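Local structure of CoA binding domain protein (Escherichia coli, 3QA9) at residues I15-K20 with R136-K141; A85-F90 with P111-Q116; Y93-G98 with A120-V125. The protein is of unknown function but belongs to the CoA-binding-domain family, with a Rossmann-type fold. All coordinates share one frame; numbering follows the deposited sequence.

Contact 1 (I15-K20 with R136-K141)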
loop_
_atom_site.group_PDB
_atom_site.type_symbol
_atom_site.label_atom_id
_atom_site.label_comp_id
_atom_site.label_asym_id
_atom_site.label_seq_id
_atom_site.Cartn_x
_atom_site.Cartn_y
_atom_site.Cartn_z
ATOM N N ILE A 15 -8.264 7.962 4.626
ATOM C CA ILE A 15 -6.972 7.298 4.564
ATOM C C ILE A 15 -6.094 7.900 3.472
ATOM O O ILE A 15 -4.915 8.184 3.689
ATOM C CB ILE A 15 -7.156 5.795 4.295
ATOM C CG1 ILE A 15 -7.782 5.128 5.525
ATOM C CG2 ILE A 15 -5.825 5.162 3.949
ATOM C CD1 ILE A 15 -8.242 3.707 5.266
ATOM N N LEU A 16 -6.678 8.099 2.296
ATOM C CA LEU A 16 -5.943 8.652 1.163
ATOM C C LEU A 16 -5.574 10.114 1.340
ATOM O O LEU A 16 -4.561 10.574 0.813
ATOM C CB LEU A 16 -6.760 8.500 -0.113
ATOM C CG LEU A 16 -7.013 7.069 -0.589
ATOM C CD1 LEU A 16 -7.958 7.103 -1.777
ATOM C CD2 LEU A 16 -5.694 6.401 -0.955
ATOM N N THR A 17 -6.400 10.851 2.071
ATOM C CA THR A 17 -6.119 12.255 2.285
ATOM C C THR A 17 -5.166 12.530 3.430
ATOM O O THR A 17 -4.344 13.426 3.355
ATOM C CB THR A 17 -7.413 13.046 2.517
ATOM O OG1 THR A 17 -8.120 12.493 3.624
ATOM C CG2 THR A 17 -8.275 12.985 1.323
ATOM N N ARG A 18 -5.264 11.747 4.491
ATOM C CA ARG A 18 -4.424 11.973 5.660
ATOM C C ARG A 18 -3.027 11.362 5.687
ATOM O O ARG A 18 -2.111 11.918 6.299
ATOM C CB ARG A 18 -5.189 11.548 6.918
ATOM C CG ARG A 18 -6.522 12.260 7.064
ATOM C CD ARG A 18 -7.266 11.830 8.313
ATOM N NE ARG A 18 -8.566 12.490 8.415
ATOM C CZ ARG A 18 -9.426 12.303 9.412
ATOM N NH1 ARG A 18 -9.125 11.471 10.401
ATOM N NH2 ARG A 18 -10.587 12.948 9.420
ATOM N N TYR A 19 -2.853 10.231 5.018
ATOM C CA TYR A 19 -1.568 9.535 5.016
ATOM C C TYR A 19 -0.842 9.592 3.682
ATOM O O TYR A 19 -1.319 9.064 2.689
ATOM C CB TYR A 19 -1.802 8.086 5.402
ATOM C CG TYR A 19 -2.441 7.925 6.754
ATOM C CD1 TYR A 19 -3.524 7.076 6.929
ATOM C CD2 TYR A 19 -1.921 8.575 7.869
ATOM C CE1 TYR A 19 -4.074 6.868 8.175
ATOM C CE2 TYR A 19 -2.462 8.382 9.128
ATOM C CZ TYR A 19 -3.538 7.522 9.273
ATOM O OH TYR A 19 -4.097 7.315 10.505
ATOM N N LYS A 20 0.329 10.214 3.664
ATOM C CA LYS A 20 1.068 10.331 2.423
ATOM C C LYS A 20 2.332 9.482 2.362
ATOM O O LYS A 20 2.938 9.354 1.308
ATOM C CB LYS A 20 1.400 11.808 2.163
ATOM C CG LYS A 20 0.193 12.735 2.166
ATOM C CD LYS A 20 -0.791 12.471 1.025
ATOM C CE LYS A 20 -2.092 13.241 1.249
ATOM N NZ LYS A 20 -3.070 13.185 0.134
ATOM N N ARG A 136 -11.732 7.445 -7.842
ATOM C CA ARG A 136 -13.148 7.332 -7.513
ATOM C C ARG A 136 -13.630 8.302 -6.437
ATOM O O ARG A 136 -14.710 8.880 -6.523
ATOM C CB ARG A 136 -13.415 5.902 -7.040
ATOM C CG ARG A 136 -14.856 5.516 -6.931
ATOM C CD ARG A 136 -14.984 4.027 -6.620
ATOM N NE ARG A 136 -14.632 3.658 -5.250
ATOM C CZ ARG A 136 -15.419 3.839 -4.195
ATOM N NH1 ARG A 136 -16.611 4.392 -4.337
ATOM N NH2 ARG A 136 -15.031 3.437 -2.997
ATOM N N LEU A 137 -12.803 8.470 -5.420
ATOM C CA LEU A 137 -13.144 9.291 -4.271
ATOM C C LEU A 137 -12.582 10.678 -4.218
ATOM O O LEU A 137 -13.147 11.556 -3.587
ATOM C CB LEU A 137 -12.723 8.562 -3.007
ATOM C CG LEU A 137 -13.388 7.207 -2.878
ATOM C CD1 LEU A 137 -13.004 6.578 -1.565
ATOM C CD2 LEU A 137 -14.878 7.390 -2.944
ATOM N N LEU A 138 -11.430 10.856 -4.830
ATOM C CA LEU A 138 -10.804 12.153 -4.855
ATOM C C LEU A 138 -10.638 12.457 -6.333
ATOM O O LEU A 138 -9.596 12.838 -6.803
ATOM C CB LEU A 138 -9.466 12.100 -4.132
ATOM C CG LEU A 138 -9.539 11.753 -2.641
ATOM C CD1 LEU A 138 -8.158 11.482 -2.131
ATOM C CD2 LEU A 138 -10.166 12.881 -1.841
ATOM N N GLY A 139 -11.730 12.256 -7.047
ATOM C CA GLY A 139 -11.778 12.489 -8.469
ATOM C C GLY A 139 -11.563 13.913 -8.922
ATOM O O GLY A 139 -11.860 14.875 -8.154
ATOM N N GLU A 140 -11.076 14.046 -10.142
ATOM C CA GLU A 140 -10.866 15.347 -10.714
ATOM C C GLU A 140 -11.223 15.184 -12.176
ATOM O O GLU A 140 -11.104 14.049 -12.703
ATOM C CB GLU A 140 -9.390 15.739 -10.432
ATOM C CG GLU A 140 -8.389 14.754 -11.019
ATOM C CD GLU A 140 -6.953 15.085 -10.643
ATOM O OE1 GLU A 140 -6.696 16.241 -10.232
ATOM O OE2 GLU A 140 -6.076 14.197 -10.773
ATOM N N LYS A 141 -11.595 16.291 -12.816
ATOM C CA LYS A 141 -11.952 16.290 -14.216
ATOM C C LYS A 141 -10.773 15.673 -15.010
ATOM O O LYS A 141 -9.615 15.946 -14.724
ATOM C CB LYS A 141 -12.227 17.669 -14.697
#

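Contact 2 (A85-F90 with P111-Q116)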
loop_
_atom_site.group_PDB
_atom_site.type_symbol
_atom_site.label_atom_id
_atom_site.label_comp_id
_atom_site.label_asym_id
_atom_site.label_seq_id
_atom_site.Cartn_x
_atom_site.Cartn_y
_atom_site.Cartn_z
ATOM N N ALA A 85 -0.575 -15.893 0.839
ATOM C CA ALA A 85 0.170 -16.701 1.803
ATOM C C ALA A 85 1.419 -16.022 2.348
ATOM O O ALA A 85 1.992 -16.481 3.338
ATOM C CB ALA A 85 0.543 -18.038 1.178
ATOM N N LYS A 86 1.838 -14.934 1.708
ATOM C CA LYS A 86 3.037 -14.209 2.131
ATOM C C LYS A 86 2.742 -12.928 2.897
ATOM O O LYS A 86 3.639 -12.326 3.478
ATOM C CB LYS A 86 3.871 -13.834 0.910
ATOM C CG LYS A 86 4.370 -14.996 0.110
ATOM C CD LYS A 86 4.923 -14.522 -1.193
ATOM C CE LYS A 86 5.083 -15.696 -2.109
ATOM N NZ LYS A 86 5.851 -15.301 -3.281
ATOM N N ALA A 87 1.486 -12.513 2.905
ATOM C CA ALA A 87 1.133 -11.257 3.548
ATOM C C ALA A 87 1.417 -11.122 5.036
ATOM O O ALA A 87 1.759 -10.035 5.498
ATOM C CB ALA A 87 -0.324 -10.932 3.279
ATOM N N TRP A 88 1.284 -12.213 5.786
ATOM C CA TRP A 88 1.499 -12.166 7.234
ATOM C C TRP A 88 2.799 -11.472 7.618
ATOM O O TRP A 88 2.854 -10.670 8.543
ATOM C CB TRP A 88 1.502 -13.584 7.826
ATOM C CG TRP A 88 2.696 -14.420 7.435
ATOM C CD1 TRP A 88 2.838 -15.182 6.306
ATOM C CD2 TRP A 88 3.940 -14.515 8.140
ATOM N NE1 TRP A 88 4.089 -15.754 6.273
ATOM C CE2 TRP A 88 4.779 -15.381 7.397
ATOM C CE3 TRP A 88 4.410 -13.996 9.357
ATOM C CZ2 TRP A 88 6.088 -15.682 7.797
ATOM C CZ3 TRP A 88 5.712 -14.300 9.757
ATOM C CH2 TRP A 88 6.524 -15.157 8.990
ATOM N N ARG A 89 3.843 -11.812 6.885
ATOM C CA ARG A 89 5.189 -11.297 7.091
ATOM C C ARG A 89 5.228 -9.770 7.053
ATOM O O ARG A 89 5.721 -9.110 7.964
ATOM C CB ARG A 89 6.049 -11.901 5.986
ATOM C CG ARG A 89 7.519 -11.687 6.017
ATOM C CD ARG A 89 8.148 -12.621 4.962
ATOM N NE ARG A 89 8.627 -11.950 3.749
ATOM C CZ ARG A 89 8.574 -12.448 2.510
ATOM N NH1 ARG A 89 8.043 -13.634 2.253
ATOM N NH2 ARG A 89 9.114 -11.766 1.516
ATOM N N PHE A 90 4.689 -9.210 5.986
ATOM C CA PHE A 90 4.677 -7.775 5.829
ATOM C C PHE A 90 3.784 -7.097 6.837
ATOM O O PHE A 90 4.015 -5.959 7.214
ATOM C CB PHE A 90 4.292 -7.456 4.399
ATOM C CG PHE A 90 5.220 -8.096 3.431
ATOM C CD1 PHE A 90 4.845 -9.231 2.736
ATOM C CD2 PHE A 90 6.462 -7.526 3.183
ATOM C CE1 PHE A 90 5.734 -9.858 1.874
ATOM C CE2 PHE A 90 7.362 -8.129 2.331
ATOM C CZ PHE A 90 6.980 -9.281 1.634
ATOM N N PRO A 111 -7.115 -13.344 5.257
ATOM C CA PRO A 111 -7.844 -13.188 6.519
ATOM C C PRO A 111 -7.000 -13.178 7.775
ATOM O O PRO A 111 -7.096 -12.274 8.588
ATOM C CB PRO A 111 -8.801 -14.377 6.535
ATOM C CG PRO A 111 -9.020 -14.694 5.144
ATOM C CD PRO A 111 -7.735 -14.385 4.415
ATOM N N LEU A 112 -6.199 -14.218 7.956
ATOM C CA LEU A 112 -5.374 -14.304 9.158
ATOM C C LEU A 112 -4.438 -13.114 9.304
ATOM O O LEU A 112 -4.279 -12.580 10.401
ATOM C CB LEU A 112 -4.577 -15.606 9.164
ATOM C CG LEU A 112 -5.441 -16.863 9.300
ATOM C CD1 LEU A 112 -4.557 -18.089 9.193
ATOM C CD2 LEU A 112 -6.189 -16.849 10.627
ATOM N N ALA A 113 -3.821 -12.698 8.203
ATOM C CA ALA A 113 -2.907 -11.554 8.235
ATOM C C ALA A 113 -3.684 -10.293 8.596
ATOM O O ALA A 113 -3.232 -9.474 9.402
ATOM C CB ALA A 113 -2.228 -11.381 6.874
ATOM N N ALA A 114 -4.857 -10.138 7.994
ATOM C CA ALA A 114 -5.695 -8.969 8.259
ATOM C C ALA A 114 -6.083 -8.888 9.729
ATOM O O ALA A 114 -6.006 -7.825 10.349
ATOM C CB ALA A 114 -6.955 -9.017 7.390
ATOM N N ARG A 115 -6.496 -10.017 10.290
ATOM C CA ARG A 115 -6.900 -10.057 11.691
ATOM C C ARG A 115 -5.742 -9.680 12.612
ATOM O O ARG A 115 -5.911 -8.924 13.564
ATOM C CB ARG A 115 -7.451 -11.450 12.025
ATOM C CG ARG A 115 -7.900 -11.682 13.484
ATOM C CD ARG A 115 -8.987 -10.703 13.951
ATOM N NE ARG A 115 -10.194 -10.697 13.124
ATOM C CZ ARG A 115 -11.265 -11.469 13.315
ATOM N NH1 ARG A 115 -11.304 -12.334 14.317
ATOM N NH2 ARG A 115 -12.312 -11.356 12.505
ATOM N N GLN A 116 -4.556 -10.182 12.320
ATOM C CA GLN A 116 -3.399 -9.843 13.133
ATOM C C GLN A 116 -3.166 -8.331 13.125
ATOM O O GLN A 116 -2.932 -7.721 14.157
ATOM C CB GLN A 116 -2.169 -10.581 12.615
ATOM C CG GLN A 116 -0.994 -10.467 13.532
ATOM C CD GLN A 116 0.159 -11.307 13.054
ATOM O OE1 GLN A 116 0.198 -11.719 11.896
ATOM N NE2 GLN A 116 1.107 -11.565 13.936
#

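Contact 3 (Y93-G98 with A120-V125)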
loop_
_atom_site.group_PDB
_atom_site.type_symbol
_atom_site.label_atom_id
_atom_site.label_comp_id
_atom_site.label_asym_id
_atom_site.label_seq_id
_atom_site.Cartn_x
_atom_site.Cartn_y
_atom_site.Cartn_z
ATOM N N TYR A 93 5.745 -6.841 10.035
ATOM C CA TYR A 93 6.673 -5.750 9.851
ATOM C C TYR A 93 6.000 -4.407 9.916
ATOM O O TYR A 93 6.557 -3.459 10.453
ATOM C CB TYR A 93 7.408 -5.914 8.528
ATOM C CG TYR A 93 8.467 -6.945 8.664
ATOM C CD1 TYR A 93 9.139 -7.061 9.863
ATOM C CD2 TYR A 93 8.800 -7.800 7.627
ATOM C CE1 TYR A 93 10.116 -7.979 10.048
ATOM C CE2 TYR A 93 9.803 -8.743 7.793
ATOM C CZ TYR A 93 10.447 -8.815 9.025
ATOM O OH TYR A 93 11.473 -9.674 9.270
ATOM N N ALA A 94 4.793 -4.334 9.374
ATOM C CA ALA A 94 4.034 -3.093 9.391
ATOM C C ALA A 94 3.710 -2.712 10.827
ATOM O O ALA A 94 3.699 -1.529 11.187
ATOM C CB ALA A 94 2.743 -3.251 8.596
ATOM N N ILE A 95 3.439 -3.719 11.649
ATOM C CA ILE A 95 3.115 -3.482 13.054
ATOM C C ILE A 95 4.355 -2.961 13.768
ATOM O O ILE A 95 4.303 -1.962 14.485
ATOM C CB ILE A 95 2.638 -4.779 13.729
ATOM C CG1 ILE A 95 1.314 -5.225 13.099
ATOM C CG2 ILE A 95 2.472 -4.569 15.227
ATOM C CD1 ILE A 95 0.873 -6.628 13.502
ATOM N N LYS A 96 5.474 -3.641 13.550
ATOM C CA LYS A 96 6.737 -3.257 14.166
ATOM C C LYS A 96 7.152 -1.856 13.749
ATOM O O LYS A 96 7.746 -1.107 14.526
ATOM C CB LYS A 96 7.830 -4.251 13.771
ATOM C CG LYS A 96 7.619 -5.653 14.332
ATOM C CD LYS A 96 8.621 -6.656 13.764
ATOM C CE LYS A 96 10.053 -6.283 14.105
ATOM N NZ LYS A 96 10.315 -6.366 15.570
ATOM N N LYS A 97 6.827 -1.506 12.515
ATOM C CA LYS A 97 7.172 -0.200 11.975
ATOM C C LYS A 97 6.262 0.910 12.481
ATOM O O LYS A 97 6.579 2.078 12.377
ATOM C CB LYS A 97 7.117 -0.255 10.445
ATOM C CG LYS A 97 7.522 1.020 9.760
ATOM C CD LYS A 97 8.984 1.312 9.961
ATOM C CE LYS A 97 9.402 2.471 9.098
ATOM N NZ LYS A 97 10.783 2.867 9.388
ATOM N N GLY A 98 5.120 0.532 13.025
ATOM C CA GLY A 98 4.189 1.521 13.514
ATOM C C GLY A 98 3.338 2.111 12.408
ATOM O O GLY A 98 2.876 3.241 12.511
ATOM N N ALA A 120 -3.624 -5.508 16.286
ATOM C CA ALA A 120 -2.543 -4.614 16.694
ATOM C C ALA A 120 -2.931 -3.138 16.598
ATOM O O ALA A 120 -2.123 -2.257 16.909
ATOM C CB ALA A 120 -1.291 -4.886 15.855
ATOM N N GLY A 121 -4.159 -2.872 16.160
ATOM C CA GLY A 121 -4.630 -1.500 16.065
ATOM C C GLY A 121 -4.625 -0.865 14.686
ATOM O O GLY A 121 -5.049 0.279 14.532
ATOM N N LEU A 122 -4.150 -1.585 13.678
ATOM C CA LEU A 122 -4.126 -1.030 12.332
ATOM C C LEU A 122 -5.443 -1.184 11.590
ATOM O O LEU A 122 -6.228 -2.091 11.860
ATOM C CB LEU A 122 -3.009 -1.665 11.498
ATOM C CG LEU A 122 -1.575 -1.308 11.894
ATOM C CD1 LEU A 122 -1.188 -2.089 13.152
ATOM C CD2 LEU A 122 -0.626 -1.626 10.744
ATOM N N ILE A 123 -5.673 -0.272 10.652
ATOM C CA ILE A 123 -6.859 -0.301 9.821
ATOM C C ILE A 123 -6.487 -1.192 8.650
ATOM O O ILE A 123 -5.341 -1.235 8.220
ATOM C CB ILE A 123 -7.240 1.106 9.338
ATOM C CG1 ILE A 123 -7.709 1.942 10.537
ATOM C CG2 ILE A 123 -8.345 1.024 8.291
ATOM C CD1 ILE A 123 -8.040 3.379 10.172
ATOM N N ILE A 124 -7.486 -1.903 8.156
ATOM C CA ILE A 124 -7.364 -2.867 7.075
ATOM C C ILE A 124 -8.199 -2.395 5.878
ATOM O O ILE A 124 -9.353 -2.051 6.050
ATOM C CB ILE A 124 -7.929 -4.260 7.583
ATOM C CG1 ILE A 124 -6.946 -4.975 8.511
ATOM C CG2 ILE A 124 -8.283 -5.136 6.469
ATOM C CD1 ILE A 124 -5.557 -4.543 8.416
ATOM N N VAL A 125 -7.616 -2.351 4.684
ATOM C CA VAL A 125 -8.368 -2.005 3.473
ATOM C C VAL A 125 -8.171 -3.262 2.634
ATOM O O VAL A 125 -7.051 -3.750 2.524
ATOM C CB VAL A 125 -7.786 -0.777 2.726
ATOM C CG1 VAL A 125 -8.614 -0.501 1.471
ATOM C CG2 VAL A 125 -7.812 0.444 3.635
#

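Contact 1 (I15-K20 with R136-K141)
Leu138 sets both its methyl branches against Thr17, and one of them also against Leu16, at the C-terminal end of helix 9-18. The leucine side chain and that of Thr17 cross at a slant, so that CG2 of Thr17 meets the fork of the leucine: it lies 3.7 Å from Leu138 CD2 and nearly as close to CD1. The same CD1 branch also reaches the root of the neighbouring side chain, with Leu16 CB 3.9 Å from Leu138 CD1. Leu16 meets Leu138 through its CB, and its side chain also touches Met130 and Glu133 of helix 130-137.

The threonine is divided by its first torsion. With chi1 at 57°, OG1 sits between the backbone N and the carbonyl carbon, where it hydrogen-bonds to the carbonyl oxygens of Arg13 and Glu14 in its own helix; CG2 is left to face the leucine. Leu138, which also touches Arg13, is the first residue to leave helical geometry after helix 130-137. Since Leu16 and Thr17 lie in the last turn of helix 9-18, the first and last helices of this chain meet here near their C-terminal ends.

Lys20 folds back over the helix end, and its NZ donates to Leu16 O at 3.1 Å, in the carbonyl plane and on a lone pair. The hydroxyl of Tyr47 is a second hydrogen-bonding partner of that oxygen. Thr17 OG1 and Leu16 O are thus both engaged away from Leu138, and no hydrogen bond spans the two segments: their cohesion rests on van der Waals contact among aliphatic groups, which fixes fit rather than direction.

Contact 2 (A85-F90 with P111-Q116)
Apolar contact between Ala113 and the first turn of helix 87-97 brings two helices close together. The methyl of Ala113 points at that turn and lies 4.1 Å from Ala87 CB, methyl against methyl. Backbone is part of the same surface: Ala113 CB is 3.8 Å from Trp88 N and equally close to its CA. Because Ala87 and Ala113 carry only methyls and the indole of Trp88 leads elsewhere, the CA atoms of Trp88 and Ala113 come within 4.6 Å.

In the Rossmann-type alpha/beta fold, helices 87-97 and 111-119 each follow a strand of the parallel sheet, and here they pack side by side. Ala87 and Ala114 both touch Phe104 of strand 101-104, while Ala113 also reaches Val91 in the next turn of helix 87-97.

The aromatic part of Trp88 is turned away from this interface. Its chi1 of 69° carries the indole back over its own helix, where Arg89 CB lies 3.9 Å above the centre of one ring face; across the contact, Trp88 offers mainly its CB and backbone.

No hydrogen bond crosses the contact. Gln116 reaches across to its edge, where OE1 lies 4.4 Å from Trp88 O, both of them acceptors, and its side chain also touches Val92.

Contact 3 (Y93-G98 with A120-V125)
Ile95 closes over the methyl of Ala120 with three of its carbons, where helix 87-97 passes the turn that leads from helix 111-119 into strand 123-126. This turn belongs to the helix-to-strand half of a beta-alpha-beta crossover in the Rossmann-type fold, and strand 123-126 forms one edge of the parallel sheet within the chain.

The bump is Ala120 CB. Its hollow is the concave side of the isoleucine: CG2 and CG1 each lie 3.8 Å from Ala120 CB, and CD1 lies nearer still. The torsions shape this cup, since chi1 of -65° sets CG1 beside the backbone N and chi2 of 169° extends the chain to CD1.

Leu122 supplies a second, broader bump. Its two methyls part: CD1 goes to Ile95 CG1 at 4.0 Å, whereas CD2 turns to the methyl of Ala94, a looser fit at 4.3 Å between Leu122 CD2 and Ala94 CB. Leu122 also touches Val102 of strand 101-104, and so lies between the helix and the sheet.

Both helices finish in Schellman motifs, at Gly98 and Gly121. The positive phi of Gly121 is part of the turn in which Ala120 and Leu122, its neighbours in sequence, both point at helix 87-97. The tightest touch is Ile95 CD1 to Ala120 CB, 3.6 Å.

How the contacts relate
All three contacts are partly buried and apolar, with no hydrogen bond between their paired segments, yet they join different parts of the fold. Contact 1 ties the first and last helices together, and contacts 2 and 3 share helix 87-97, their centres about 11 Å apart. Contact 2 is helix against helix through alanines and backbone; contact 3, further along that helix, uses branched side chains against a turn and the approach to an edge strand. They meet through Ala114 and Ile124 and through Gln116 and Ile95. Contact 1 lies about 26 Å from contact 2, centre to centre, but Ile15 reaches Val125 and Ile123 of contact 3.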